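Local coordinates for protein ATP synthase subunit s, mitochondrial (Bos taurus, PDB 3E3Z) that regulates mitochondrial ATP synthase, being necessary for its proton conduction and blocking a proton leak through an alternative exit pathway, at residues A[68-73]-A[92-97]. The protein carries 1 engineered substitution. Residues are numbered along the deposited sequence; the frame is centred on the assembly and turned at random.
Sequences ATDSCI and LCKCHY. With MG (magnesium ion), chain B; PA0 (Phenylarsine oxide), chain D.
L92 meets A68 and I73 through one methyl: CD2 lies 4.0 Å from A68 CB, and the L92 and I73 side chains cross at about a right angle. C93 pairs in parallel with T69, and two backbone bonds join the segments here. C93 N donates to A68 O (2.8 Å, 170°), and D70 N donates to C93 O. C93 CB rests against T69 OG1, which is hydrogen-bonded to D67. T69 O binds magnesium at 2.3 Å; G35 O and three waters are its other ligands. K94 runs obliquely across D70. A bend at chi3 (-71°) sets CE beside D70 OD2 and brings NZ to 3.4 Å from the same oxygen, a salt bridge that a water also spans. A methionine in place of K94 would probably leave the D70 carboxylate without its charged mate. C95 SG packs on A68 CB, 3.9 Å away. H96 NE2 reaches D70 OD1 through a water in the plane of its ring. Another water joins H96 N to S71 O and K94 O. The edge of the Y97 ring meets C72 CA, 3.7 Å from CD2, and CE2 also packs on C72 CB. A separate water links Y97 N to S71 O and I73 O. The contact joins neighbouring leucine-rich repeats, on strands 63-69 and 89-93 and the loops that follow them. Strand 118-122 flanks L92 and C93, helix 23-33 covers I73, and helix 2-11 touches I73 and Y97.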
loop_
_atom_site.group_PDB
_atom_site.type_symbol
_atom_site.label_atom_id
_atom_site.label_comp_id
_atom_site.label_asym_id
_atom_site.label_seq_id
_atom_site.Cartn_x
_atom_site.Cartn_y
_atom_site.Cartn_z
ATOM N N ALA A 68 4.012 -2.152 5.321
ATOM C CA ALA A 68 3.237 -3.367 5.586
ATOM C C ALA A 68 4.125 -4.544 5.360
ATOM O O ALA A 68 4.319 -5.026 4.207
ATOM C CB ALA A 68 1.968 -3.435 4.663
ATOM N N THR A 69 4.715 -5.005 6.454
ATOM C CA THR A 69 5.612 -6.150 6.407
ATOM C C THR A 69 4.998 -7.247 7.273
ATOM O O THR A 69 4.614 -7.000 8.419
ATOM C CB THR A 69 7.022 -5.773 6.921
ATOM O OG1 THR A 69 7.650 -4.822 6.048
ATOM C CG2 THR A 69 7.897 -6.984 7.036
ATOM N N ASP A 70 4.883 -8.446 6.720
ATOM C CA ASP A 70 4.306 -9.572 7.463
ATOM C C ASP A 70 2.908 -9.203 7.932
ATOM O O ASP A 70 2.512 -9.368 9.105
ATOM C CB ASP A 70 5.228 -9.989 8.611
ATOM C CG ASP A 70 6.362 -10.855 8.157
ATOM O OD1 ASP A 70 6.113 -11.832 7.423
ATOM O OD2 ASP A 70 7.509 -10.572 8.527
ATOM N N SER A 71 2.156 -8.660 6.971
ATOM C CA SER A 71 0.839 -8.088 7.192
ATOM C C SER A 71 -0.253 -8.869 6.456
ATOM O O SER A 71 -0.010 -9.481 5.420
ATOM C CB SER A 71 0.836 -6.643 6.682
ATOM O OG SER A 71 -0.425 -6.045 6.707
ATOM N N CYS A 72 -1.444 -8.846 7.031
ATOM C CA CYS A 72 -2.613 -9.535 6.434
ATOM C C CYS A 72 -3.534 -8.668 5.622
ATOM O O CYS A 72 -4.650 -9.072 5.297
ATOM C CB CYS A 72 -3.442 -10.276 7.485
ATOM S SG CYS A 72 -4.229 -9.245 8.659
ATOM N N ILE A 73 -3.056 -7.498 5.221
ATOM C CA ILE A 73 -3.855 -6.640 4.347
ATOM C C ILE A 73 -4.127 -7.318 3.009
ATOM O O ILE A 73 -3.290 -8.032 2.439
ATOM C CB ILE A 73 -3.277 -5.209 4.169
ATOM C CG1 ILE A 73 -1.887 -5.230 3.539
ATOM C CG2 ILE A 73 -3.255 -4.455 5.506
ATOM C CD1 ILE A 73 -1.326 -3.842 3.267
ATOM N N LEU A 92 5.309 -2.850 0.594
ATOM C CA LEU A 92 4.596 -4.124 0.785
ATOM C C LEU A 92 5.647 -5.222 0.779
ATOM O O LEU A 92 6.328 -5.477 -0.234
ATOM C CB LEU A 92 3.587 -4.370 -0.341
ATOM C CG LEU A 92 2.591 -3.254 -0.545
ATOM C CD1 LEU A 92 1.714 -3.536 -1.770
ATOM C CD2 LEU A 92 1.735 -3.071 0.713
ATOM N N CYS A 93 5.805 -5.851 1.930
ATOM C CA CYS A 93 6.836 -6.860 2.101
ATOM C C CYS A 93 6.314 -8.085 2.889
ATOM O O CYS A 93 5.755 -7.969 3.947
ATOM C CB CYS A 93 8.050 -6.250 2.757
ATOM S SG CYS A 93 9.389 -7.428 3.244
ATOM N N LYS A 94 6.452 -9.257 2.300
ATOM C CA LYS A 94 5.943 -10.471 2.950
ATOM C C LYS A 94 4.476 -10.293 3.327
ATOM O O LYS A 94 4.041 -10.593 4.422
ATOM C CB LYS A 94 6.811 -10.847 4.159
ATOM C CG LYS A 94 8.207 -11.247 3.786
ATOM C CD LYS A 94 9.061 -11.572 5.012
ATOM C CE LYS A 94 9.423 -10.346 5.834
ATOM N NZ LYS A 94 10.489 -10.629 6.855
ATOM N N CYS A 95 3.732 -9.768 2.352
ATOM C CA CYS A 95 2.268 -9.667 2.403
ATOM C C CYS A 95 1.683 -10.821 1.586
ATOM O O CYS A 95 1.511 -10.729 0.394
ATOM C CB CYS A 95 1.783 -8.317 1.868
ATOM S SG CYS A 95 2.247 -6.918 2.958
ATOM N N HIS A 96 1.386 -11.904 2.286
ATOM C CA HIS A 96 1.133 -13.184 1.637
ATOM C C HIS A 96 -0.240 -13.247 1.029
ATOM O O HIS A 96 -0.499 -14.106 0.192
ATOM C CB HIS A 96 1.370 -14.320 2.626
ATOM C CG HIS A 96 2.779 -14.348 3.136
ATOM N ND1 HIS A 96 3.864 -14.281 2.288
ATOM C CD2 HIS A 96 3.278 -14.337 4.390
ATOM C CE1 HIS A 96 4.974 -14.262 3.004
ATOM N NE2 HIS A 96 4.647 -14.309 4.281
ATOM N N TYR A 97 -1.094 -12.310 1.410
ATOM C CA TYR A 97 -2.474 -12.273 0.883
ATOM C C TYR A 97 -2.707 -11.311 -0.259
ATOM O O TYR A 97 -3.732 -11.391 -0.928
ATOM C CB TYR A 97 -3.483 -11.991 1.998
ATOM C CG TYR A 97 -3.431 -12.960 3.140
ATOM C CD1 TYR A 97 -3.762 -14.298 2.969
ATOM C CD2 TYR A 97 -3.095 -12.531 4.401
ATOM C CE1 TYR A 97 -3.730 -15.182 4.050
ATOM C CE2 TYR A 97 -3.050 -13.403 5.472
ATOM C CZ TYR A 97 -3.383 -14.708 5.296
ATOM O OH TYR A 97 -3.345 -15.547 6.404
HETATM MG MG MG B . 4.433 -5.833 10.413
HETATM AS AS7 PA0 D . -3.871 -10.284 10.689
HETATM C C1 PA0 D . -4.558 -11.425 10.359
HETATM C C2 PA0 D . -5.933 -11.512 10.535
HETATM C C3 PA0 D . -6.612 -12.668 10.183
HETATM C C4 PA0 D . -5.937 -13.762 9.647
HETATM C C5 PA0 D . -4.558 -13.693 9.469
HETATM C C6 PA0 D . -3.881 -12.531 9.829
HETATM O O HOH W 1 6.734 -14.204 6.339
HETATM O O HOH W 2 9.493 -12.303 8.618
HETATM O O HOH W 3 3.804 -8.032 11.266
HETATM O O HOH W 4 -1.097 -9.734 2.840
HETATM O O HOH W 5 1.407 -11.898 5.294
HETATM O O HOH W 6 6.760 -6.324 10.791
HETATM O O HOH W 7 4.237 -4.932 12.659
#